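Local coordinates for alcohol oxidase (Myceliophthora thermophila, PDB 6F74), which binds FAD and probably uses it to oxidise a substrate with molecular oxygen, as a flavoprotein of the vanillyl-alcohol oxidase type, at residues A310-R321 against D401-Y412; Y188-W199 against Q259-L267. One frame throughout, in Å; residues are numbered along the deposited sequence.

Interaction 1. Residues A310-R321 against D401-Y412; sequences AVTAHRLAIAPR and DKLVITSTFAEY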
loop_
_atom_site.group_PDB
_atom_site.type_symbol
_atom_site.label_atom_id
_atom_site.label_comp_id
_atom_site.label_asym_id
_atom_site.label_seq_id
_atom_site.Cartn_x
_atom_site.Cartn_y
_atom_site.Cartn_z
ATOM N N ALA A 310 13.126 24.354 -6.617
ATOM C CA ALA A 310 13.463 24.253 -5.200
ATOM C C ALA A 310 12.500 23.358 -4.504
ATOM O O ALA A 310 11.359 23.220 -4.924
ATOM C CB ALA A 310 13.486 25.643 -4.570
ATOM N N VAL A 311 13.011 22.663 -3.493
ATOM C CA VAL A 311 12.198 21.969 -2.487
ATOM C C VAL A 311 12.919 22.202 -1.182
ATOM O O VAL A 311 14.154 22.104 -1.120
ATOM C CB VAL A 311 12.118 20.449 -2.704
ATOM C CG1 VAL A 311 11.235 19.788 -1.634
ATOM C CG2 VAL A 311 11.556 20.120 -4.078
ATOM N N THR A 312 12.167 22.518 -0.145
ATOM C CA THR A 312 12.748 22.598 1.193
ATOM C C THR A 312 12.061 21.594 2.094
ATOM O O THR A 312 10.846 21.533 2.132
ATOM C CB THR A 312 12.629 24.013 1.780
ATOM O OG1 THR A 312 13.234 24.939 0.878
ATOM C CG2 THR A 312 13.370 24.117 3.108
ATOM N N ALA A 313 12.864 20.839 2.832
ATOM C CA ALA A 313 12.375 19.885 3.805
ATOM C C ALA A 313 12.485 20.458 5.209
ATOM O O ALA A 313 13.425 21.181 5.510
ATOM C CB ALA A 313 13.184 18.596 3.704
ATOM N N HIS A 314 11.523 20.103 6.052
ATOM C CA HIS A 314 11.473 20.518 7.441
ATOM C C HIS A 314 11.554 19.296 8.328
ATOM O O HIS A 314 10.677 18.460 8.279
ATOM C CB HIS A 314 10.143 21.225 7.724
ATOM C CG HIS A 314 9.977 21.662 9.145
ATOM N ND1 HIS A 314 8.856 21.372 9.883
ATOM C CD2 HIS A 314 10.777 22.403 9.951
ATOM C CE1 HIS A 314 8.981 21.903 11.090
ATOM N NE2 HIS A 314 10.141 22.529 11.157
ATOM N N ARG A 315 12.607 19.194 9.122
ATOM C CA ARG A 315 12.739 18.097 10.072
ATOM C C ARG A 315 12.368 18.572 11.471
ATOM O O ARG A 315 13.000 19.470 12.006
ATOM C CB ARG A 315 14.148 17.506 10.007
ATOM C CG ARG A 315 14.421 16.749 8.687
ATOM C CD ARG A 315 13.811 15.332 8.680
ATOM N NE ARG A 315 14.316 14.533 7.533
ATOM C CZ ARG A 315 15.264 13.576 7.603
ATOM N NH1 ARG A 315 15.861 13.216 8.762
ATOM N NH2 ARG A 315 15.621 12.903 6.503
ATOM N N LEU A 316 11.347 17.971 12.059
ATOM C CA LEU A 316 10.878 18.379 13.388
ATOM C C LEU A 316 10.977 17.202 14.320
ATOM O O LEU A 316 10.614 16.116 13.940
ATOM C CB LEU A 316 9.410 18.842 13.349
ATOM C CG LEU A 316 8.749 19.258 14.692
ATOM C CD1 LEU A 316 9.330 20.566 15.219
ATOM C CD2 LEU A 316 7.250 19.397 14.513
ATOM N N ALA A 317 11.415 17.430 15.544
ATOM C CA ALA A 317 11.447 16.393 16.546
ATOM C C ALA A 317 11.063 16.968 17.896
ATOM O O ALA A 317 11.492 18.067 18.263
ATOM C CB ALA A 317 12.821 15.751 16.614
ATOM N N ILE A 318 10.255 16.209 18.611
ATOM C CA ILE A 318 9.652 16.630 19.872
ATOM C C ILE A 318 9.817 15.489 20.860
ATOM O O ILE A 318 9.413 14.364 20.558
ATOM C CB ILE A 318 8.128 16.882 19.738
ATOM C CG1 ILE A 318 7.819 17.808 18.566
ATOM C CG2 ILE A 318 7.569 17.398 21.049
ATOM C CD1 ILE A 318 6.360 17.974 18.251
ATOM N N ALA A 319 10.344 15.795 22.035
ATOM C CA ALA A 319 10.470 14.817 23.091
ATOM C C ALA A 319 10.132 15.424 24.431
ATOM O O ALA A 319 10.342 16.625 24.608
ATOM C CB ALA A 319 11.902 14.299 23.153
ATOM N N PRO A 320 9.657 14.591 25.391
ATOM C CA PRO A 320 9.405 15.041 26.742
ATOM C C PRO A 320 10.657 15.472 27.445
ATOM O O PRO A 320 11.687 14.849 27.272
ATOM C CB PRO A 320 8.842 13.799 27.454
ATOM C CG PRO A 320 9.177 12.649 26.633
ATOM C CD PRO A 320 9.277 13.182 25.215
ATOM N N ARG A 321 10.579 16.552 28.196
ATOM C CA ARG A 321 11.603 16.838 29.196
ATOM C C ARG A 321 11.455 15.870 30.330
ATOM O O ARG A 321 12.429 15.508 30.940
ATOM C CB ARG A 321 11.488 18.268 29.742
ATOM C CG ARG A 321 11.822 19.316 28.708
ATOM C CD ARG A 321 12.089 20.665 29.356
ATOM N NE ARG A 321 12.133 21.640 28.273
ATOM C CZ ARG A 321 13.220 22.018 27.594
ATOM N NH1 ARG A 321 14.435 21.535 27.895
ATOM N NH2 ARG A 321 13.101 22.907 26.610
ATOM N N ASP A 401 8.832 25.094 27.512
ATOM C CA ASP A 401 9.155 24.738 28.892
ATOM C C ASP A 401 8.932 23.271 29.231
ATOM O O ASP A 401 9.530 22.786 30.168
ATOM C CB ASP A 401 8.354 25.627 29.856
ATOM C CG ASP A 401 8.714 27.099 29.704
ATOM O OD1 ASP A 401 9.735 27.356 29.012
ATOM O OD2 ASP A 401 7.985 27.988 30.220
ATOM N N LYS A 402 8.072 22.590 28.480
ATOM C CA LYS A 402 7.596 21.244 28.781
ATOM C C LYS A 402 8.239 20.146 27.918
ATOM O O LYS A 402 8.365 19.005 28.361
ATOM C CB LYS A 402 6.064 21.229 28.628
ATOM C CG LYS A 402 5.364 22.336 29.436
ATOM C CD LYS A 402 3.844 22.206 29.529
ATOM C CE LYS A 402 3.273 22.705 30.870
ATOM N NZ LYS A 402 3.610 24.130 31.255
ATOM N N LEU A 403 8.680 20.508 26.710
ATOM C CA LEU A 403 9.240 19.578 25.735
ATOM C C LEU A 403 10.522 20.107 25.115
ATOM O O LEU A 403 10.718 21.316 25.025
ATOM C CB LEU A 403 8.229 19.322 24.628
ATOM C CG LEU A 403 6.819 18.904 25.052
ATOM C CD1 LEU A 403 5.852 18.863 23.920
ATOM C CD2 LEU A 403 6.828 17.522 25.700
ATOM N N VAL A 404 11.406 19.193 24.714
ATOM C CA VAL A 404 12.569 19.527 23.890
ATOM C C VAL A 404 12.172 19.430 22.417
ATOM O O VAL A 404 11.744 18.372 21.951
ATOM C CB VAL A 404 13.741 18.574 24.160
ATOM C CG1 VAL A 404 14.960 18.963 23.316
ATOM C CG2 VAL A 404 14.081 18.540 25.664
ATOM N N ILE A 405 12.307 20.521 21.685
ATOM C CA ILE A 405 11.826 20.633 20.308
ATOM C C ILE A 405 12.958 21.110 19.403
ATOM O O ILE A 405 13.580 22.108 19.693
ATOM C CB ILE A 405 10.654 21.630 20.205
ATOM C CG1 ILE A 405 9.432 21.074 20.927
ATOM C CG2 ILE A 405 10.277 21.906 18.745
ATOM C CD1 ILE A 405 8.350 22.095 21.200
ATOM N N THR A 406 13.186 20.403 18.307
ATOM C CA THR A 406 14.224 20.747 17.364
ATOM C C THR A 406 13.599 20.841 16.001
ATOM O O THR A 406 12.668 20.102 15.670
ATOM C CB THR A 406 15.377 19.724 17.321
ATOM O OG1 THR A 406 14.857 18.412 17.148
ATOM C CG2 THR A 406 16.174 19.774 18.596
ATOM N N SER A 407 14.139 21.747 15.205
ATOM C CA SER A 407 13.500 22.151 13.974
ATOM C C SER A 407 14.574 22.588 13.030
ATOM O O SER A 407 15.267 23.551 13.327
ATOM C CB SER A 407 12.547 23.327 14.261
ATOM O OG SER A 407 11.892 23.717 13.093
ATOM N N THR A 408 14.733 21.896 11.911
ATOM C CA THR A 408 15.730 22.276 10.919
ATOM C C THR A 408 15.169 22.202 9.516
ATOM O O THR A 408 14.189 21.507 9.263
ATOM C CB THR A 408 16.970 21.377 11.016
ATOM O OG1 THR A 408 16.618 20.017 10.699
ATOM C CG2 THR A 408 17.569 21.439 12.403
ATOM N N PHE A 409 15.820 22.914 8.604
ATOM C CA PHE A 409 15.412 22.974 7.208
ATOM C C PHE A 409 16.579 22.605 6.324
ATOM O O PHE A 409 17.712 22.936 6.638
ATOM C CB PHE A 409 14.941 24.368 6.841
ATOM C CG PHE A 409 13.738 24.817 7.629
ATOM C CD1 PHE A 409 13.891 25.403 8.874
ATOM C CD2 PHE A 409 12.466 24.646 7.131
ATOM C CE1 PHE A 409 12.795 25.806 9.605
ATOM C CE2 PHE A 409 11.358 25.053 7.847
ATOM C CZ PHE A 409 11.518 25.634 9.092
ATOM N N ALA A 410 16.288 21.890 5.243
ATOM C CA ALA A 410 17.273 21.556 4.224
ATOM C C ALA A 410 16.705 21.923 2.864
ATOM O O ALA A 410 15.586 21.531 2.544
ATOM C CB ALA A 410 17.599 20.080 4.279
ATOM N N GLU A 411 17.474 22.684 2.079
ATOM C CA GLU A 411 17.034 23.137 0.741
ATOM C C GLU A 411 17.663 22.250 -0.321
ATOM O O GLU A 411 18.825 21.865 -0.183
ATOM C CB GLU A 411 17.381 24.600 0.498
ATOM C CG GLU A 411 16.557 25.222 -0.639
ATOM C CD GLU A 411 16.646 26.740 -0.701
ATOM O OE1 GLU A 411 16.338 27.371 0.323
ATOM O OE2 GLU A 411 17.006 27.321 -1.782
ATOM N N TYR A 412 16.883 21.879 -1.341
ATOM C CA TYR A 412 17.379 21.130 -2.511
ATOM C C TYR A 412 17.058 21.919 -3.759
ATOM O O TYR A 412 16.103 22.713 -3.745
ATOM C CB TYR A 412 16.731 19.740 -2.591
ATOM C CG TYR A 412 17.004 18.914 -1.356
ATOM C CD1 TYR A 412 18.173 18.164 -1.227
ATOM C CD2 TYR A 412 16.122 18.926 -0.289
ATOM C CE1 TYR A 412 18.425 17.435 -0.083
ATOM C CE2 TYR A 412 16.368 18.198 0.852
ATOM C CZ TYR A 412 17.523 17.460 0.951
ATOM O OH TYR A 412 17.805 16.739 2.088
HETATM O O HOH W 1 14.809 18.480 14.006
#

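Interaction 2. Residues Y188-W199 against Q259-L267; sequences YTSANKCTKSGW and QVLEAQIML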
loop_
_atom_site.group_PDB
_atom_site.type_symbol
_atom_site.label_atom_id
_atom_site.label_comp_id
_atom_site.label_asym_id
_atom_site.label_seq_id
_atom_site.Cartn_x
_atom_site.Cartn_y
_atom_site.Cartn_z
ATOM N N TYR A 188 1.845 13.550 -24.005
ATOM C CA TYR A 188 1.014 12.340 -23.911
ATOM C C TYR A 188 0.372 11.975 -25.249
ATOM O O TYR A 188 -0.314 12.795 -25.848
ATOM C CB TYR A 188 -0.079 12.575 -22.878
ATOM C CG TYR A 188 -1.213 11.577 -22.832
ATOM C CD1 TYR A 188 -0.989 10.207 -22.785
ATOM C CD2 TYR A 188 -2.530 12.028 -22.791
ATOM C CE1 TYR A 188 -2.046 9.309 -22.716
ATOM C CE2 TYR A 188 -3.592 11.146 -22.718
ATOM C CZ TYR A 188 -3.357 9.805 -22.682
ATOM O OH TYR A 188 -4.445 8.962 -22.624
ATOM N N THR A 189 0.582 10.722 -25.658
ATOM C CA THR A 189 0.054 10.153 -26.901
ATOM C C THR A 189 -0.716 8.892 -26.526
ATOM O O THR A 189 -0.151 7.927 -26.040
ATOM C CB THR A 189 1.183 9.814 -27.890
ATOM O OG1 THR A 189 1.974 10.973 -28.080
ATOM C CG2 THR A 189 0.624 9.355 -29.255
ATOM N N SER A 190 -2.030 8.943 -26.745
ATOM C CA SER A 190 -2.952 7.912 -26.315
ATOM C C SER A 190 -3.043 6.821 -27.379
ATOM O O SER A 190 -3.059 7.107 -28.580
ATOM C CB SER A 190 -4.335 8.509 -26.045
ATOM O OG SER A 190 -5.329 7.489 -25.973
ATOM N N ALA A 191 -3.174 5.580 -26.908
ATOM C CA ALA A 191 -3.397 4.420 -27.752
ATOM C C ALA A 191 -4.633 4.518 -28.640
ATOM O O ALA A 191 -4.650 3.921 -29.715
ATOM C CB ALA A 191 -3.464 3.158 -26.893
ATOM N N ASN A 192 -5.665 5.241 -28.206
ATOM C CA ASN A 192 -6.880 5.455 -29.040
ATOM C C ASN A 192 -7.116 6.916 -29.387
ATOM O O ASN A 192 -8.221 7.296 -29.772
ATOM C CB ASN A 192 -8.125 4.844 -28.371
ATOM C CG ASN A 192 -8.430 5.443 -26.994
ATOM O OD1 ASN A 192 -7.904 6.497 -26.618
ATOM N ND2 ASN A 192 -9.284 4.749 -26.225
ATOM N N LYS A 193 -6.064 7.728 -29.260
ATOM C CA LYS A 193 -6.080 9.187 -29.536
ATOM C C LYS A 193 -7.096 10.008 -28.755
ATOM O O LYS A 193 -7.563 11.050 -29.214
ATOM C CB LYS A 193 -6.173 9.453 -31.043
ATOM C CG LYS A 193 -5.040 8.828 -31.868
ATOM C CD LYS A 193 -3.653 9.363 -31.433
ATOM C CE LYS A 193 -2.491 8.551 -31.999
ATOM N NZ LYS A 193 -2.659 8.189 -33.432
ATOM N N CYS A 194 -7.375 9.557 -27.539
ATOM C CA CYS A 194 -8.329 10.234 -26.681
ATOM C C CYS A 194 -7.810 11.598 -26.235
ATOM O O CYS A 194 -6.652 11.707 -25.782
ATOM C CB CYS A 194 -8.639 9.368 -25.461
ATOM S SG CYS A 194 -10.008 9.960 -24.460
ATOM N N THR A 195 -8.686 12.609 -26.368
ATOM C CA THR A 195 -8.386 13.993 -26.002
ATOM C C THR A 195 -9.119 14.455 -24.747
ATOM O O THR A 195 -8.824 15.546 -24.181
ATOM C CB THR A 195 -8.698 14.932 -27.176
ATOM O OG1 THR A 195 -9.903 14.507 -27.847
ATOM C CG2 THR A 195 -7.548 14.905 -28.196
ATOM N N LYS A 196 -10.024 13.606 -24.262
ATOM C CA LYS A 196 -10.916 13.980 -23.169
ATOM C C LYS A 196 -10.258 14.038 -21.790
ATOM O O LYS A 196 -10.886 14.562 -20.864
ATOM C CB LYS A 196 -12.089 12.983 -23.115
ATOM C CG LYS A 196 -13.097 13.128 -24.211
ATOM C CD LYS A 196 -12.627 13.371 -25.630
ATOM C CE LYS A 196 -13.770 13.013 -26.549
ATOM N NZ LYS A 196 -13.372 13.205 -27.974
ATOM N N SER A 197 -9.027 13.549 -21.639
ATOM C CA SER A 197 -8.274 13.843 -20.416
ATOM C C SER A 197 -7.994 15.312 -20.231
ATOM O O SER A 197 -7.808 15.764 -19.081
ATOM C CB SER A 197 -6.927 13.116 -20.407
ATOM O OG SER A 197 -6.048 13.687 -21.365
ATOM N N GLY A 198 -7.875 16.040 -21.351
ATOM C CA GLY A 198 -7.510 17.450 -21.323
ATOM C C GLY A 198 -6.021 17.652 -21.042
ATOM O O GLY A 198 -5.585 18.785 -20.808
ATOM N N TRP A 199 -5.239 16.562 -21.076
ATOM C CA TRP A 199 -3.847 16.592 -20.650
ATOM C C TRP A 199 -2.960 16.668 -21.879
ATOM O O TRP A 199 -2.921 15.719 -22.666
ATOM C CB TRP A 199 -3.501 15.343 -19.834
ATOM C CG TRP A 199 -2.066 15.317 -19.346
ATOM C CD1 TRP A 199 -1.052 14.520 -19.807
ATOM C CD2 TRP A 199 -1.504 16.117 -18.303
ATOM N NE1 TRP A 199 0.110 14.781 -19.123
ATOM C CE2 TRP A 199 -0.138 15.756 -18.191
ATOM C CE3 TRP A 199 -2.019 17.115 -17.460
ATOM C CZ2 TRP A 199 0.718 16.350 -17.263
ATOM C CZ3 TRP A 199 -1.158 17.716 -16.533
ATOM C CH2 TRP A 199 0.200 17.345 -16.473
ATOM N N GLN A 259 -3.121 10.161 -11.517
ATOM C CA GLN A 259 -2.066 10.237 -12.525
ATOM C C GLN A 259 -2.354 9.368 -13.736
ATOM O O GLN A 259 -1.836 9.624 -14.814
ATOM C CB GLN A 259 -0.708 9.863 -11.923
ATOM C CG GLN A 259 -0.302 10.683 -10.698
ATOM C CD GLN A 259 -0.297 12.169 -10.920
ATOM O OE1 GLN A 259 -0.047 12.645 -12.005
ATOM N NE2 GLN A 259 -0.510 12.912 -9.849
ATOM N N VAL A 260 -3.209 8.367 -13.572
ATOM C CA VAL A 260 -3.439 7.373 -14.615
ATOM C C VAL A 260 -4.274 7.991 -15.737
ATOM O O VAL A 260 -5.407 8.399 -15.526
ATOM C CB VAL A 260 -4.132 6.104 -14.069
ATOM C CG1 VAL A 260 -4.279 5.045 -15.164
ATOM C CG2 VAL A 260 -3.356 5.513 -12.902
ATOM N N LEU A 261 -3.690 8.034 -16.930
ATOM C CA LEU A 261 -4.338 8.591 -18.121
ATOM C C LEU A 261 -5.089 7.548 -18.930
ATOM O O LEU A 261 -6.129 7.849 -19.535
ATOM C CB LEU A 261 -3.285 9.222 -19.009
ATOM C CG LEU A 261 -2.644 10.479 -18.421
ATOM C CD1 LEU A 261 -1.329 10.772 -19.130
ATOM C CD2 LEU A 261 -3.640 11.658 -18.487
ATOM N N GLU A 262 -4.522 6.344 -18.978
ATOM C CA GLU A 262 -5.127 5.189 -19.612
ATOM C C GLU A 262 -4.413 3.922 -19.196
ATOM O O GLU A 262 -3.349 3.981 -18.550
ATOM C CB GLU A 262 -5.103 5.318 -21.150
ATOM C CG GLU A 262 -3.764 5.358 -21.830
ATOM C CD GLU A 262 -3.905 5.641 -23.316
ATOM O OE1 GLU A 262 -4.552 6.635 -23.672
ATOM O OE2 GLU A 262 -3.404 4.837 -24.144
ATOM N N ALA A 263 -5.010 2.783 -19.561
ATOM C CA ALA A 263 -4.434 1.474 -19.285
ATOM C C ALA A 263 -4.784 0.490 -20.412
ATOM O O ALA A 263 -5.791 0.648 -21.089
ATOM C CB ALA A 263 -4.945 0.947 -17.941
ATOM N N GLN A 264 -3.944 -0.523 -20.574
ATOM C CA GLN A 264 -4.294 -1.716 -21.313
ATOM C C GLN A 264 -4.554 -2.773 -20.253
ATOM O O GLN A 264 -3.781 -2.907 -19.307
ATOM C CB GLN A 264 -3.155 -2.155 -22.221
ATOM C CG GLN A 264 -2.820 -1.211 -23.383
ATOM C CD GLN A 264 -3.951 -1.083 -24.353
ATOM O OE1 GLN A 264 -4.467 -2.069 -24.858
ATOM N NE2 GLN A 264 -4.354 0.139 -24.627
ATOM N N ILE A 265 -5.677 -3.479 -20.416
ATOM C CA ILE A 265 -6.163 -4.424 -19.441
ATOM C C ILE A 265 -6.693 -5.657 -20.148
ATOM O O ILE A 265 -7.488 -5.530 -21.093
ATOM C CB ILE A 265 -7.303 -3.827 -18.592
ATOM C CG1 ILE A 265 -6.826 -2.559 -17.867
ATOM C CG2 ILE A 265 -7.769 -4.840 -17.558
ATOM C CD1 ILE A 265 -7.898 -1.825 -17.091
ATOM N N MET A 266 -6.260 -6.831 -19.682
ATOM C CA MET A 266 -6.796 -8.111 -20.133
ATOM C C MET A 266 -7.950 -8.501 -19.209
ATOM O O MET A 266 -7.781 -8.673 -17.993
ATOM C CB MET A 266 -5.715 -9.188 -20.147
ATOM C CG MET A 266 -6.213 -10.563 -20.610
ATOM S SD MET A 266 -4.938 -11.870 -20.745
ATOM C CE MET A 266 -3.690 -11.023 -21.693
ATOM N N LEU A 267 -9.132 -8.626 -19.797
ATOM C CA LEU A 267 -10.327 -8.943 -19.028
ATOM C C LEU A 267 -10.355 -10.431 -18.720
ATOM O O LEU A 267 -9.584 -11.194 -19.310
ATOM C CB LEU A 267 -11.589 -8.513 -19.794
ATOM C CG LEU A 267 -11.682 -7.054 -20.259
ATOM C CD1 LEU A 267 -12.979 -6.802 -21.011
ATOM C CD2 LEU A 267 -11.568 -6.090 -19.098
#

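Interaction 1. Residues A310-R321 against D401-Y412
Ile318 meets Leu403 and Ile405 in the apolar part of this antiparallel strand pair. Strand 403-412 is one of the two outermost strands of a seven-stranded antiparallel sheet within the chain, and strand 311-320 is its neighbour. The CG2 branch of Ile318 does the touching: it lies 3.7 Å from Leu403 CD1. Leu316 CD1 lies against Ile405 CG2, the two side chains alongside each other. Helix 328-346 packs on this face through Leu330, Ala333 and Leu337.

Further along the same face, the His314 and Phe409 rings form an offset stack, centroids 4.7 Å apart and planes at 29°. His314 CD2 sits over one face of the phenyl ring, towards its rim. The edge of the Phe409 ring meets Thr312 CG2. An alanine in place of Phe409 is likely to leave the imidazole without its stacking partner and freer to turn. The imidazole has CG anti to the backbone N (chi1 178°), which carries its far end to Ser407. There His314 NE2 and Ser407 OG share a hydrogen bond of 2.9 Å in the ring plane.

Hydrogen-bonded pairs run from Val311 with Tyr412 to Ala319 with Val404. The ladder ends in a weak bond from Arg321 N to Lys402 O, 3.3 Å long. Val404 CG2 lies over one face of the Arg321 guanidinium, whose NH2 bonds Glu400 O. On the sheet face of Arg315 and Tyr412, both side chains reach Glu422 of helix 415-422. Nearby, a water donates to Arg315 O at 2.9 Å and meets Thr406 OG1 at 3.1 Å.

Interaction 2. Residues Y188-W199 against Q259-L267
The Tyr188 ring lies flat against Leu261. Leu261 CD1 stands over the ring centre in a CH-pi contact, 3.8 Å from the centroid and 13° off the normal. The two side chains run counter to one another. Tyr188 CG is anti to the backbone N, which lays the ring across Leu261. Leu261 also reaches Trp199, roughly perpendicular to it, with Leu261 CD1 3.8 Å from Trp199 CD1.

Glu262 crosses Tyr188 obliquely. Its carboxylate plane is turned 86° from the ring. Tyr188 OH donates to Glu262 OE1 over 2.6 Å, on the anti side and 31° out of the carboxylate plane. Ser190 OG donates to the syn lone pair of Glu262 OE1, also at 2.6 Å.

These donors belong to the loop between strands 179-185 and 203-208, which folds against strand 260-266 in the FAD-binding domain of this family. Residues Ser190 to Lys193 make a type I beta turn. At its start Ser190 OG also accepts from Asn192 N, an ST turn.

Glu262 OE2 takes Ala191 N on its syn lone pair, 2.9 Å away. Asn276 of strand 272-276 adds a third donor to OE1, which probably helps to stabilise the charge of this buried carboxylate. Cys194 ties the same loop to Cys278 by a disulfide.

Overall arrangement
Following the chain from the N terminus, interaction 2 comes first. Residues 188-199 leave strand 179-185 and meet residues 259-267 after 59 intervening residues, about a third of them helical. That loop closes before interaction 1 opens, so the two are in series and neither nest nor cross. Strand 296-306 follows, in the same sheet as strand 260-266, and the chain then enters the seven-stranded sheet at 311-320. Interaction 1 closes its own loop of 79 residues there, taking in helix 328-346, strands 349-356 and 370-378, and helix 382-396. The centres lie about 42 Å apart. Interaction 2 joins the loop 188-199 to strand 260-266 within the FAD-binding domain; interaction 1 pairs edge strand 403-412 with its neighbour 311-320.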